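Local coordinates for protein nonribosomal peptide synthase (Streptomyces sp. MJ635-86F5, PDB 5JJP) that adenylates aliphatic beta-amino acids, probably with ATP, as a member of the ANL family of adenylate-forming enzymes, at residues Asn30-Leu35 / Gln68-Ala73; Ala103-Gly108 / Met199-Asn204; Tyr426-Ala429 / Leu433-Cys436. All coordinates share one frame; numbering follows the deposited sequence.

Interaction 1 (Asn30-Leu35 / Gln68-Ala73); sequences NLRDYL and QADAYA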
ATOM      1  N   ASN A  30      -7.036   7.959  12.374  1.00 15.19           N
ATOM      2  CA  ASN A  30      -5.773   8.351  11.730  1.00 14.46           C
ATOM      3  C   ASN A  30      -4.913   7.125  11.547  1.00 15.20           C
ATOM      4  O   ASN A  30      -4.786   6.275  12.430  1.00 17.01           O
ATOM      5  CB  ASN A  30      -5.056   9.363  12.586  1.00 14.35           C
ATOM      6  CG  ASN A  30      -3.905  10.072  11.856  1.00 15.88           C
ATOM      7  OD1 ASN A  30      -2.890   9.457  11.479  1.00 14.47           O
ATOM      8  ND2 ASN A  30      -4.086  11.372  11.606  1.00 16.12           N
ATOM      9  N   LEU A  31      -4.329   6.992  10.383  1.00 15.66           N
ATOM     10  CA  LEU A  31      -3.495   5.820  10.056  1.00 15.57           C
ATOM     11  C   LEU A  31      -2.387   5.640  11.074  1.00 16.25           C
ATOM     12  O   LEU A  31      -1.938   4.514  11.291  1.00 15.40           O
ATOM     13  CB  LEU A  31      -2.867   5.954   8.647  1.00 14.92           C
ATOM     14  CG  LEU A  31      -3.895   5.634   7.568  1.00 15.17           C
ATOM     15  CD1 LEU A  31      -3.537   6.190   6.205  1.00 14.82           C
ATOM     16  CD2 LEU A  31      -4.089   4.120   7.497  1.00 16.19           C
ATOM     17  N   ARG A  32      -1.966   6.737  11.693  1.00 15.32           N
ATOM     18  CA  ARG A  32      -0.905   6.692  12.633  1.00 16.51           C
ATOM     19  C   ARG A  32      -1.347   5.846  13.796  1.00 17.46           C
ATOM     20  O   ARG A  32      -0.557   5.082  14.340  1.00 15.05           O
ATOM     21  CB  ARG A  32      -0.566   8.120  13.088  1.00 17.31           C
ATOM     22  CG  ARG A  32       0.256   8.237  14.335  1.00 18.06           C
ATOM     23  CD  ARG A  32       1.685   7.901  14.072  1.00 20.07           C
ATOM     24  NE  ARG A  32       2.455   8.134  15.290  1.00 22.04           N
ATOM     25  CZ  ARG A  32       2.485   7.318  16.326  1.00 20.15           C
ATOM     26  NH1 ARG A  32       1.809   6.205  16.293  1.00 19.46           N
ATOM     27  NH2 ARG A  32       3.227   7.622  17.388  1.00 21.29           N
ATOM     28  N   ASP A  33      -2.609   6.012  14.185  1.00 18.98           N
ATOM     29  CA  ASP A  33      -3.140   5.294  15.336  1.00 19.69           C
ATOM     30  C   ASP A  33      -3.496   3.892  14.925  1.00 18.69           C
ATOM     31  O   ASP A  33      -3.093   2.918  15.587  1.00 18.93           O
ATOM     32  CB  ASP A  33      -4.343   6.006  15.940  1.00 21.83           C
ATOM     33  CG  ASP A  33      -4.033   7.464  16.307  1.00 25.54           C
ATOM     34  OD1 ASP A  33      -2.915   7.778  16.753  1.00 25.89           O
ATOM     35  OD2 ASP A  33      -4.934   8.307  16.151  1.00 30.65           O
ATOM     36  N   TYR A  34      -4.245   3.772  13.828  1.00 17.21           N
ATOM     37  CA  TYR A  34      -4.751   2.467  13.421  1.00 15.18           C
ATOM     38  C   TYR A  34      -3.593   1.504  13.173  1.00 13.38           C
ATOM     39  O   TYR A  34      -3.649   0.358  13.601  1.00 12.18           O
ATOM     40  CB  TYR A  34      -5.737   2.522  12.221  1.00 14.16           C
ATOM     41  CG  TYR A  34      -6.333   1.158  11.976  1.00 14.09           C
ATOM     42  CD1 TYR A  34      -7.385   0.699  12.748  1.00 13.88           C
ATOM     43  CD2 TYR A  34      -5.804   0.292  11.015  1.00 14.17           C
ATOM     44  CE1 TYR A  34      -7.923  -0.563  12.541  1.00 14.00           C
ATOM     45  CE2 TYR A  34      -6.344  -0.974  10.774  1.00 13.65           C
ATOM     46  CZ  TYR A  34      -7.393  -1.407  11.558  1.00 13.65           C
ATOM     47  OH  TYR A  34      -7.942  -2.645  11.371  1.00 12.83           O
ATOM     48  N   LEU A  35      -2.567   1.946  12.467  1.00 13.36           N
ATOM     49  CA  LEU A  35      -1.523   1.013  12.062  1.00 13.75           C
ATOM     50  C   LEU A  35      -0.734   0.482  13.265  1.00 15.19           C
ATOM     51  O   LEU A  35      -0.142  -0.561  13.166  1.00 13.11           O
ATOM     52  CB  LEU A  35      -0.567   1.630  11.059  1.00 14.38           C
ATOM     53  CG  LEU A  35      -1.177   2.064   9.709  1.00 15.52           C
ATOM     54  CD1 LEU A  35      -0.067   2.430   8.742  1.00 16.06           C
ATOM     55  CD2 LEU A  35      -2.057   1.002   9.096  1.00 16.11           C
ATOM     56  N   GLN A  68      10.409   6.985  17.160  1.00 18.43           N
ATOM     57  CA  GLN A  68      11.039   7.665  16.039  1.00 19.53           C
ATOM     58  C   GLN A  68       9.971   8.502  15.242  1.00 18.92           C
ATOM     59  O   GLN A  68      10.234   9.659  14.888  1.00 17.32           O
ATOM     60  CB  GLN A  68      11.769   6.664  15.157  1.00 21.47           C
ATOM     61  CG  GLN A  68      12.579   7.285  14.042  1.00 22.12           C
ATOM     62  CD  GLN A  68      13.878   7.905  14.517  1.00 26.19           C
ATOM     63  OE1 GLN A  68      13.913   8.662  15.482  1.00 31.24           O
ATOM     64  NE2 GLN A  68      14.973   7.595  13.820  1.00 28.51           N
ATOM     65  N   ALA A  69       8.775   7.942  15.038  1.00 16.44           N
ATOM     66  CA  ALA A  69       7.681   8.669  14.441  1.00 16.87           C
ATOM     67  C   ALA A  69       7.383   9.956  15.200  1.00 17.26           C
ATOM     68  O   ALA A  69       7.190  11.029  14.601  1.00 15.55           O
ATOM     69  CB  ALA A  69       6.435   7.817  14.368  1.00 16.78           C
ATOM     70  N   ASP A  70       7.300   9.839  16.517  1.00 17.11           N
ATOM     71  CA  ASP A  70       6.991  10.975  17.355  1.00 17.45           C
ATOM     72  C   ASP A  70       8.130  12.044  17.309  1.00 17.53           C
ATOM     73  O   ASP A  70       7.834  13.260  17.331  1.00 15.22           O
ATOM     74  CB  ASP A  70       6.740  10.533  18.807  1.00 19.37           C
ATOM     75  CG  ASP A  70       5.415   9.776  18.977  1.00 20.25           C
ATOM     76  OD1 ASP A  70       4.579   9.821  18.085  1.00 16.40           O
ATOM     77  OD2 ASP A  70       5.267   9.043  19.991  1.00 23.38           O
ATOM     78  N   ALA A  71       9.384  11.598  17.287  1.00 15.06           N
ATOM     79  CA  ALA A  71      10.475  12.538  17.301  1.00 15.08           C
ATOM     80  C   ALA A  71      10.487  13.283  15.993  1.00 14.98           C
ATOM     81  O   ALA A  71      10.693  14.485  15.945  1.00 17.02           O
ATOM     82  CB  ALA A  71      11.773  11.837  17.535  1.00 15.07           C
ATOM     83  N   TYR A  72      10.269  12.561  14.914  1.00 15.93           N
ATOM     84  CA  TYR A  72      10.230  13.151  13.608  1.00 14.96           C
ATOM     85  C   TYR A  72       9.113  14.177  13.532  1.00 17.22           C
ATOM     86  O   TYR A  72       9.266  15.227  12.927  1.00 16.11           O
ATOM     87  CB  TYR A  72      10.031  12.071  12.544  1.00 14.32           C
ATOM     88  CG  TYR A  72      11.262  11.277  12.123  1.00 14.22           C
ATOM     89  CD1 TYR A  72      12.511  11.433  12.770  1.00 14.57           C
ATOM     90  CD2 TYR A  72      11.173  10.360  11.132  1.00 12.85           C
ATOM     91  CE1 TYR A  72      13.631  10.702  12.385  1.00 14.42           C
ATOM     92  CE2 TYR A  72      12.266   9.608  10.772  1.00 14.32           C
ATOM     93  CZ  TYR A  72      13.504   9.768  11.404  1.00 14.19           C
ATOM     94  OH  TYR A  72      14.578   9.052  10.945  1.00 13.62           O
ATOM     95  N   ALA A  73       7.946  13.796  14.059  1.00 20.08           N
ATOM     96  CA  ALA A  73       6.731  14.641  13.999  1.00 19.27           C
ATOM     97  C   ALA A  73       6.938  15.951  14.702  1.00 19.88           C
ATOM     98  O   ALA A  73       6.586  17.000  14.173  1.00 19.14           O
ATOM     99  CB  ALA A  73       5.531  13.914  14.595  1.00 19.53           C
TER
HETATM  100  O   HOH W   1       2.802   7.518  20.213  1.00 32.43           O
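Asp70 OD1 receives the NH2 of Arg32 at 2.7 Å, a salt bridge between helix 31-37 and helix 62-77. Helix 31-37, near the N-terminus of the adenylate-forming fold, and helix 62-77 stand well apart here, with 9.0 Å between Arg32 CA and Ala69 CA, and the long arginine side chain spans the gap. Arg32 leaves its helix with CG anti to the backbone N (chi1 164°), turns at chi2 and carries the guanidinium up to helix 62-77. Its NH2 points at Asp70 almost in the guanidinium plane, while the acceptor is met on its syn side, 30° out of the carboxylate plane. The two flat groups are tilted 28° against each other, and the aspartate is held by one oxygen rather than by a paired, two-pronged grip. Ala69, beside Asp70, turns its methyl toward the arginine, CB lying 4.1 Å from NE. One turn earlier on the same helix, Glu66 forms a second salt bridge to NH1, so two carboxylates flank the guanidinium, which probably limits its rotation. At the base, Asn30 N-caps helix 31-37, its OD1 accepting from Arg32 N through an in-plane lone pair. On the exposed side a water donates to Asp70 OD2 (2.9 Å) and accepts a weak bond from Arg32 NH2.

Interaction 2 (Ala103-Gly108 / Met199-Asn204); sequences ACFSLG and MSHRAN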
ATOM      1  N   ALA A 103       4.950   9.932  10.803  1.00 13.32           N
ATOM      2  CA  ALA A 103       4.965  11.279  11.326  1.00 13.92           C
ATOM      3  C   ALA A 103       4.061  12.164  10.436  1.00 14.63           C
ATOM      4  O   ALA A 103       3.220  12.891  10.945  1.00 15.08           O
ATOM      5  CB  ALA A 103       6.378  11.828  11.361  1.00 14.32           C
ATOM      6  N   CYS A 104       4.186  12.039   9.117  1.00 14.03           N
ATOM      7  CA  CYS A 104       3.317  12.806   8.214  1.00 13.92           C
ATOM      8  C   CYS A 104       1.827  12.527   8.470  1.00 14.80           C
ATOM      9  O   CYS A 104       1.027  13.467   8.489  1.00 12.86           O
ATOM     10  CB  CYS A 104       3.639  12.519   6.749  1.00 13.43           C
ATOM     11  SG  CYS A 104       5.290  13.096   6.224  1.00 12.32           S
ATOM     12  N   PHE A 105       1.468  11.245   8.619  1.00 14.67           N
ATOM     13  CA  PHE A 105       0.080  10.907   8.950  1.00 14.56           C
ATOM     14  C   PHE A 105      -0.389  11.669  10.181  1.00 15.43           C
ATOM     15  O   PHE A 105      -1.518  12.203  10.165  1.00 15.81           O
ATOM     16  CB  PHE A 105      -0.112   9.434   9.284  1.00 13.57           C
ATOM     17  CG  PHE A 105      -0.011   8.480   8.110  1.00 13.61           C
ATOM     18  CD1 PHE A 105      -0.367   8.852   6.823  1.00 13.87           C
ATOM     19  CD2 PHE A 105       0.365   7.158   8.342  1.00 12.75           C
ATOM     20  CE1 PHE A 105      -0.359   7.939   5.801  1.00 14.41           C
ATOM     21  CE2 PHE A 105       0.397   6.250   7.317  1.00 12.77           C
ATOM     22  CZ  PHE A 105       0.033   6.621   6.046  1.00 13.05           C
ATOM     23  N   SER A 106       0.423  11.672  11.241  1.00 14.64           N
ATOM     24  CA  SER A 106       0.043  12.270  12.536  1.00 15.69           C
ATOM     25  C   SER A 106      -0.172  13.782  12.425  1.00 15.65           C
ATOM     26  O   SER A 106      -1.023  14.344  13.136  1.00 19.21           O
ATOM     27  CB  SER A 106       1.054  11.941  13.654  1.00 16.04           C
ATOM     28  OG  SER A 106       2.284  12.616  13.406  1.00 17.35           O
ATOM     29  N   LEU A 107       0.578  14.441  11.553  1.00 15.24           N
ATOM     30  CA  LEU A 107       0.529  15.902  11.342  1.00 14.06           C
ATOM     31  C   LEU A 107      -0.490  16.272  10.273  1.00 14.32           C
ATOM     32  O   LEU A 107      -0.765  17.417  10.080  1.00 15.97           O
ATOM     33  CB  LEU A 107       1.917  16.394  10.907  1.00 14.61           C
ATOM     34  CG  LEU A 107       3.032  16.257  11.984  1.00 15.00           C
ATOM     35  CD1 LEU A 107       4.395  16.754  11.538  1.00 15.40           C
ATOM     36  CD2 LEU A 107       2.613  16.969  13.269  1.00 15.18           C
ATOM     37  N   GLY A 108      -1.075  15.296   9.606  1.00 13.57           N
ATOM     38  CA  GLY A 108      -2.014  15.547   8.558  1.00 13.99           C
ATOM     39  C   GLY A 108      -1.377  16.072   7.298  1.00 13.45           C
ATOM     40  O   GLY A 108      -2.019  16.836   6.572  1.00 12.57           O
ATOM     41  N   MET A 199      -5.824   9.608  -1.323  1.00 15.85           N
ATOM     42  CA  MET A 199      -6.433   8.632  -0.393  1.00 15.26           C
ATOM     43  C   MET A 199      -6.600   9.226   0.997  1.00 13.97           C
ATOM     44  O   MET A 199      -5.639   9.692   1.574  1.00 15.73           O
ATOM     45  CB  MET A 199      -5.564   7.386  -0.305  1.00 16.28           C
ATOM     46  CG  MET A 199      -6.233   6.229   0.389  1.00 16.57           C
ATOM     47  SD  MET A 199      -7.722   5.629  -0.467  1.00 18.41           S
ATOM     48  CE  MET A 199      -6.922   4.952  -1.935  1.00 15.94           C
ATOM     49  N   SER A 200      -7.805   9.197   1.540  1.00 12.67           N
ATOM     50  CA  SER A 200      -8.050   9.679   2.893  1.00 12.08           C
ATOM     51  C   SER A 200      -7.561   8.644   3.940  1.00 11.26           C
ATOM     52  O   SER A 200      -7.359   7.473   3.637  1.00 10.30           O
ATOM     53  CB  SER A 200      -9.554   9.947   3.101  1.00 13.11           C
ATOM     54  OG  SER A 200     -10.318   8.747   3.268  1.00 14.10           O
ATOM     55  N   HIS A 201      -7.451   9.086   5.183  1.00 11.43           N
ATOM     56  CA  HIS A 201      -7.198   8.196   6.278  1.00 11.74           C
ATOM     57  C   HIS A 201      -8.301   7.177   6.377  1.00 13.39           C
ATOM     58  O   HIS A 201      -8.089   5.973   6.578  1.00 14.41           O
ATOM     59  CB  HIS A 201      -7.088   8.979   7.581  1.00 11.05           C
ATOM     60  CG  HIS A 201      -5.881   9.843   7.662  1.00 10.61           C
ATOM     61  ND1 HIS A 201      -4.723   9.439   8.294  1.00 11.48           N
ATOM     62  CD2 HIS A 201      -5.640  11.092   7.201  1.00 10.05           C
ATOM     63  CE1 HIS A 201      -3.810  10.396   8.189  1.00 10.76           C
ATOM     64  NE2 HIS A 201      -4.354  11.419   7.552  1.00 10.13           N
ATOM     65  N   ARG A 202      -9.499   7.689   6.430  1.00 14.95           N
ATOM     66  CA  ARG A 202     -10.683   6.878   6.623  1.00 14.95           C
ATOM     67  C   ARG A 202     -10.684   5.741   5.613  1.00 14.63           C
ATOM     68  O   ARG A 202     -10.988   4.593   5.947  1.00 15.61           O
ATOM     69  CB  ARG A 202     -11.860   7.830   6.470  1.00 16.99           C
ATOM     70  CG  ARG A 202     -13.217   7.236   6.241  1.00 20.17           C
ATOM     71  CD  ARG A 202     -14.315   8.297   6.192  1.00 19.24           C
ATOM     72  NE  ARG A 202     -14.423   8.991   4.920  1.00 19.78           N
ATOM     73  CZ  ARG A 202     -15.465   9.778   4.582  1.00 20.54           C
ATOM     74  NH1 ARG A 202     -16.475   9.961   5.404  1.00 20.07           N
ATOM     75  NH2 ARG A 202     -15.491  10.419   3.419  1.00 20.88           N
ATOM     76  N   ALA A 203     -10.354   6.053   4.360  1.00 14.31           N
ATOM     77  CA  ALA A 203     -10.502   5.077   3.284  1.00 12.37           C
ATOM     78  C   ALA A 203      -9.469   4.003   3.430  1.00 11.83           C
ATOM     79  O   ALA A 203      -9.766   2.826   3.211  1.00 11.17           O
ATOM     80  CB  ALA A 203     -10.387   5.718   1.925  1.00 11.04           C
ATOM     81  N   ASN A 204      -8.243   4.395   3.714  1.00 11.54           N
ATOM     82  CA  ASN A 204      -7.197   3.405   3.818  1.00 12.38           C
ATOM     83  C   ASN A 204      -7.340   2.565   5.081  1.00 12.43           C
ATOM     84  O   ASN A 204      -7.128   1.353   5.067  1.00 12.37           O
ATOM     85  CB  ASN A 204      -5.790   4.001   3.660  1.00 13.11           C
ATOM     86  CG  ASN A 204      -4.764   2.934   3.297  1.00 12.74           C
ATOM     87  OD1 ASN A 204      -4.990   2.110   2.369  1.00 14.03           O
ATOM     88  ND2 ASN A 204      -3.717   2.870   4.048  1.00 12.50           N
TER
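His201 reaches Phe105 with a single corner of its imidazole: CE1 lies 3.5 Å from the Phe105 carbonyl oxygen. The same carbon is 4.0 Å from Phe105 CB and also 4.0 Å from CD1, so it touches both backbone and side chain of Phe105. Phe105 CA lies near the plane of the imidazole, at its edge. The two rings meet obliquely, their centroids 5.7 Å apart and their planes at 67°. No hydrogen bond crosses between the segments; van der Waals contact of CE1 with the carbonyl oxygen and the phenylalanine side chain carries the meeting. In His201, CG stands beside the backbone N (chi1 -68°), which sends the ring out from the first turn of its helix toward helix 95-107. That helix is the connection of a right-handed beta-alpha-beta crossover between the neighbouring parallel strands 87-90 and 111-114, and it ends at Gly108 in a Schellman motif, with Gly108 N bonded back to Phe105 O. His201, for its part, begins helix 201-212 directly after strand 196-200. Strand 196-200 pairs with strand 181-186, and the partly disordered loop joining them has the sequence of the phosphate-binding loop of adenylate-forming enzymes. Ser200 caps the new helix, its OG accepting from Ala203 N at 2.9 Å. Asn30 and Leu31 fill in beside the rings: Asn30 ND2 also bonds to Phe105 O, and Leu31 N donates to His201 ND1. Away from this close fit the segments diverge. Ser106 turns its CB away from the histidine and bonds its OG to Ala103 O (2.6 Å) in its own helix, while Arg202 extends to the exposed side of helix 201-212.

Interaction 3 (Tyr426-Ala429 / Leu433-Cys436); sequences YRDA and LYFC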
ATOM      1  N   TYR A 426     -16.485 -10.692 -16.480  1.00 29.90           N
ATOM      2  CA  TYR A 426     -17.768 -11.377 -16.458  1.00 32.16           C
ATOM      3  C   TYR A 426     -17.862 -12.107 -15.139  1.00 36.05           C
ATOM      4  O   TYR A 426     -16.855 -12.285 -14.418  1.00 34.96           O
ATOM      5  CB  TYR A 426     -17.938 -12.386 -17.631  1.00 30.36           C
ATOM      6  CG  TYR A 426     -16.935 -13.525 -17.613  1.00 28.54           C
ATOM      7  CD1 TYR A 426     -15.745 -13.448 -18.363  1.00 28.52           C
ATOM      8  CD2 TYR A 426     -17.141 -14.652 -16.825  1.00 28.71           C
ATOM      9  CE1 TYR A 426     -14.787 -14.470 -18.327  1.00 28.54           C
ATOM     10  CE2 TYR A 426     -16.183 -15.685 -16.789  1.00 30.00           C
ATOM     11  CZ  TYR A 426     -15.010 -15.575 -17.547  1.00 28.29           C
ATOM     12  OH  TYR A 426     -14.061 -16.570 -17.519  1.00 32.22           O
ATOM     13  N   ARG A 427     -19.084 -12.545 -14.860  1.00 40.07           N
ATOM     14  CA  ARG A 427     -19.473 -13.179 -13.617  1.00 43.42           C
ATOM     15  C   ARG A 427     -19.761 -14.662 -13.906  1.00 42.37           C
ATOM     16  O   ARG A 427     -20.242 -14.988 -14.977  1.00 37.72           O
ATOM     17  CB  ARG A 427     -20.730 -12.452 -13.132  1.00 49.82           C
ATOM     18  CG  ARG A 427     -21.094 -12.664 -11.671  1.00 62.49           C
ATOM     19  CD  ARG A 427     -22.582 -12.401 -11.424  1.00 68.70           C
ATOM     20  NE  ARG A 427     -22.990 -11.100 -11.938  1.00 76.58           N
ATOM     21  CZ  ARG A 427     -23.914 -10.887 -12.869  1.00 88.11           C
ATOM     22  NH1 ARG A 427     -24.595 -11.890 -13.429  1.00100.99           N
ATOM     23  NH2 ARG A 427     -24.170  -9.638 -13.244  1.00 88.47           N
ATOM     24  N   ASP A 428     -19.436 -15.558 -12.975  1.00 45.45           N
ATOM     25  CA  ASP A 428     -19.904 -16.953 -13.074  1.00 46.67           C
ATOM     26  C   ASP A 428     -21.267 -17.092 -12.409  1.00 49.34           C
ATOM     27  O   ASP A 428     -21.820 -16.096 -11.926  1.00 56.82           O
ATOM     28  CB  ASP A 428     -18.871 -17.966 -12.527  1.00 44.10           C
ATOM     29  CG  ASP A 428     -18.645 -17.881 -11.002  1.00 45.99           C
ATOM     30  OD1 ASP A 428     -19.430 -17.261 -10.239  1.00 45.99           O
ATOM     31  OD2 ASP A 428     -17.651 -18.482 -10.544  1.00 45.93           O
ATOM     32  N   ALA A 429     -21.810 -18.304 -12.361  1.00 50.28           N
ATOM     33  CA  ALA A 429     -23.138 -18.523 -11.769  1.00 55.80           C
ATOM     34  C   ALA A 429     -23.173 -18.186 -10.285  1.00 55.82           C
ATOM     35  O   ALA A 429     -24.215 -17.781  -9.746  1.00 56.12           O
ATOM     36  CB  ALA A 429     -23.598 -19.967 -11.982  1.00 55.08           C
ATOM     37  N   LEU A 433     -16.240 -12.847 -10.111  1.00 30.76           N
ATOM     38  CA  LEU A 433     -15.827 -12.212 -11.336  1.00 28.69           C
ATOM     39  C   LEU A 433     -14.570 -12.814 -11.916  1.00 25.42           C
ATOM     40  O   LEU A 433     -13.792 -13.483 -11.226  1.00 22.99           O
ATOM     41  CB  LEU A 433     -15.616 -10.702 -11.113  1.00 27.99           C
ATOM     42  CG  LEU A 433     -16.774  -9.939 -10.497  1.00 28.87           C
ATOM     43  CD1 LEU A 433     -16.492  -8.450 -10.482  1.00 29.47           C
ATOM     44  CD2 LEU A 433     -18.056 -10.231 -11.255  1.00 29.39           C
ATOM     45  N   TYR A 434     -14.370 -12.522 -13.194  1.00 28.46           N
ATOM     46  CA  TYR A 434     -13.173 -12.966 -13.962  1.00 32.25           C
ATOM     47  C   TYR A 434     -12.694 -11.789 -14.799  1.00 31.99           C
ATOM     48  O   TYR A 434     -13.414 -11.271 -15.651  1.00 35.04           O
ATOM     49  CB  TYR A 434     -13.494 -14.208 -14.846  1.00 31.91           C
ATOM     50  CG  TYR A 434     -13.914 -15.423 -14.014  1.00 32.12           C
ATOM     51  CD1 TYR A 434     -13.044 -16.479 -13.766  1.00 33.35           C
ATOM     52  CD2 TYR A 434     -15.164 -15.474 -13.446  1.00 33.69           C
ATOM     53  CE1 TYR A 434     -13.421 -17.563 -12.972  1.00 35.37           C
ATOM     54  CE2 TYR A 434     -15.545 -16.528 -12.652  1.00 37.75           C
ATOM     55  CZ  TYR A 434     -14.684 -17.576 -12.430  1.00 35.80           C
ATOM     56  OH  TYR A 434     -15.124 -18.593 -11.632  1.00 40.03           O
ATOM     57  N   PHE A 435     -11.472 -11.368 -14.542  1.00 35.44           N
ATOM     58  CA  PHE A 435     -10.900 -10.214 -15.198  1.00 37.55           C
ATOM     59  C   PHE A 435     -10.643 -10.463 -16.681  1.00 37.91           C
ATOM     60  O   PHE A 435     -10.049 -11.456 -17.023  1.00 41.13           O
ATOM     61  CB  PHE A 435      -9.596  -9.854 -14.473  1.00 39.38           C
ATOM     62  CG  PHE A 435      -8.854  -8.695 -15.085  1.00 39.20           C
ATOM     63  CD1 PHE A 435      -9.365  -7.410 -15.014  1.00 40.39           C
ATOM     64  CD2 PHE A 435      -7.652  -8.897 -15.736  1.00 40.48           C
ATOM     65  CE1 PHE A 435      -8.683  -6.347 -15.567  1.00 41.94           C
ATOM     66  CE2 PHE A 435      -6.967  -7.839 -16.301  1.00 41.81           C
ATOM     67  CZ  PHE A 435      -7.481  -6.560 -16.210  1.00 41.51           C
ATOM     68  N   CYS A 436     -11.056  -9.530 -17.539  1.00 43.63           N
ATOM     69  CA  CYS A 436     -10.898  -9.643 -19.009  1.00 48.37           C
ATOM     70  C   CYS A 436     -10.135  -8.493 -19.686  1.00 48.40           C
ATOM     71  O   CYS A 436     -10.153  -8.390 -20.901  1.00 48.68           O
ATOM     72  CB  CYS A 436     -12.275  -9.709 -19.671  1.00 46.41           C
ATOM     73  SG  CYS A 436     -13.136 -11.193 -19.216  1.00 51.76           S
TER
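Tyr434 CB sits over one face of the Tyr426 ring, 3.7 Å from its centroid and 24° off the normal, a CH-pi contact across a beta hairpin. Strands 417-427 and 433-438 form this hairpin in the antiparallel sheet near the end of the modelled chain. Both tyrosines lie on the same face of it. Their rings are nearly parallel, with planes 7° apart, but slid so far that they barely overlap; Tyr426 CE2 comes 3.5 Å from Tyr434 CD2. Tyr426 achieves this with CG between its backbone N and carbonyl carbon (chi1 63°), which lays the ring across the partner strand instead of out along its own. Cys436 approaches the same ring obliquely near CD1, its SG 3.6 Å from that atom. Beneath the rings, Tyr426 and Tyr434 are a hydrogen-bonded pair: Tyr434 N donates to Tyr426 O at 2.8 Å, and Tyr426 N returns a longer bond of 3.2 Å to Tyr434 O. The next pair, Arg427 and Leu433, is non-hydrogen-bonded and faces the opposite way, where the arginine CG meets Leu433 CD2 and its guanidinium continues to the carbonyl of Val374. The far end of Tyr434 is fixed from the turn: its hydroxyl donates to Asp428 OD2 at 2.8 Å, on the anti side of the carboxylate, while Asp428 OD1 accepts from Arg432 N.

Overall arrangement
Interactions 1 and 2 are buried neighbours, their centres 10 Å apart, and they touch: Ala69 O packs on Ala103 CB and Ala73 O on Leu107 CD1, each at 3.4 Å, so helix 62-77 lies against helix 95-107. Helix 31-37 and the residue before it join both contacts. Their chemistry differs: charge bridges the gap between the helices in 30-35/68-73, whereas ring and carbonyl meet without a hydrogen bond in 103-108/199-204. Interaction 3 is a surface contact about 40 Å from interaction 1, centre to centre, across the chain's centre. It links strands adjacent in sequence, through backbone pairing and tyrosine rings.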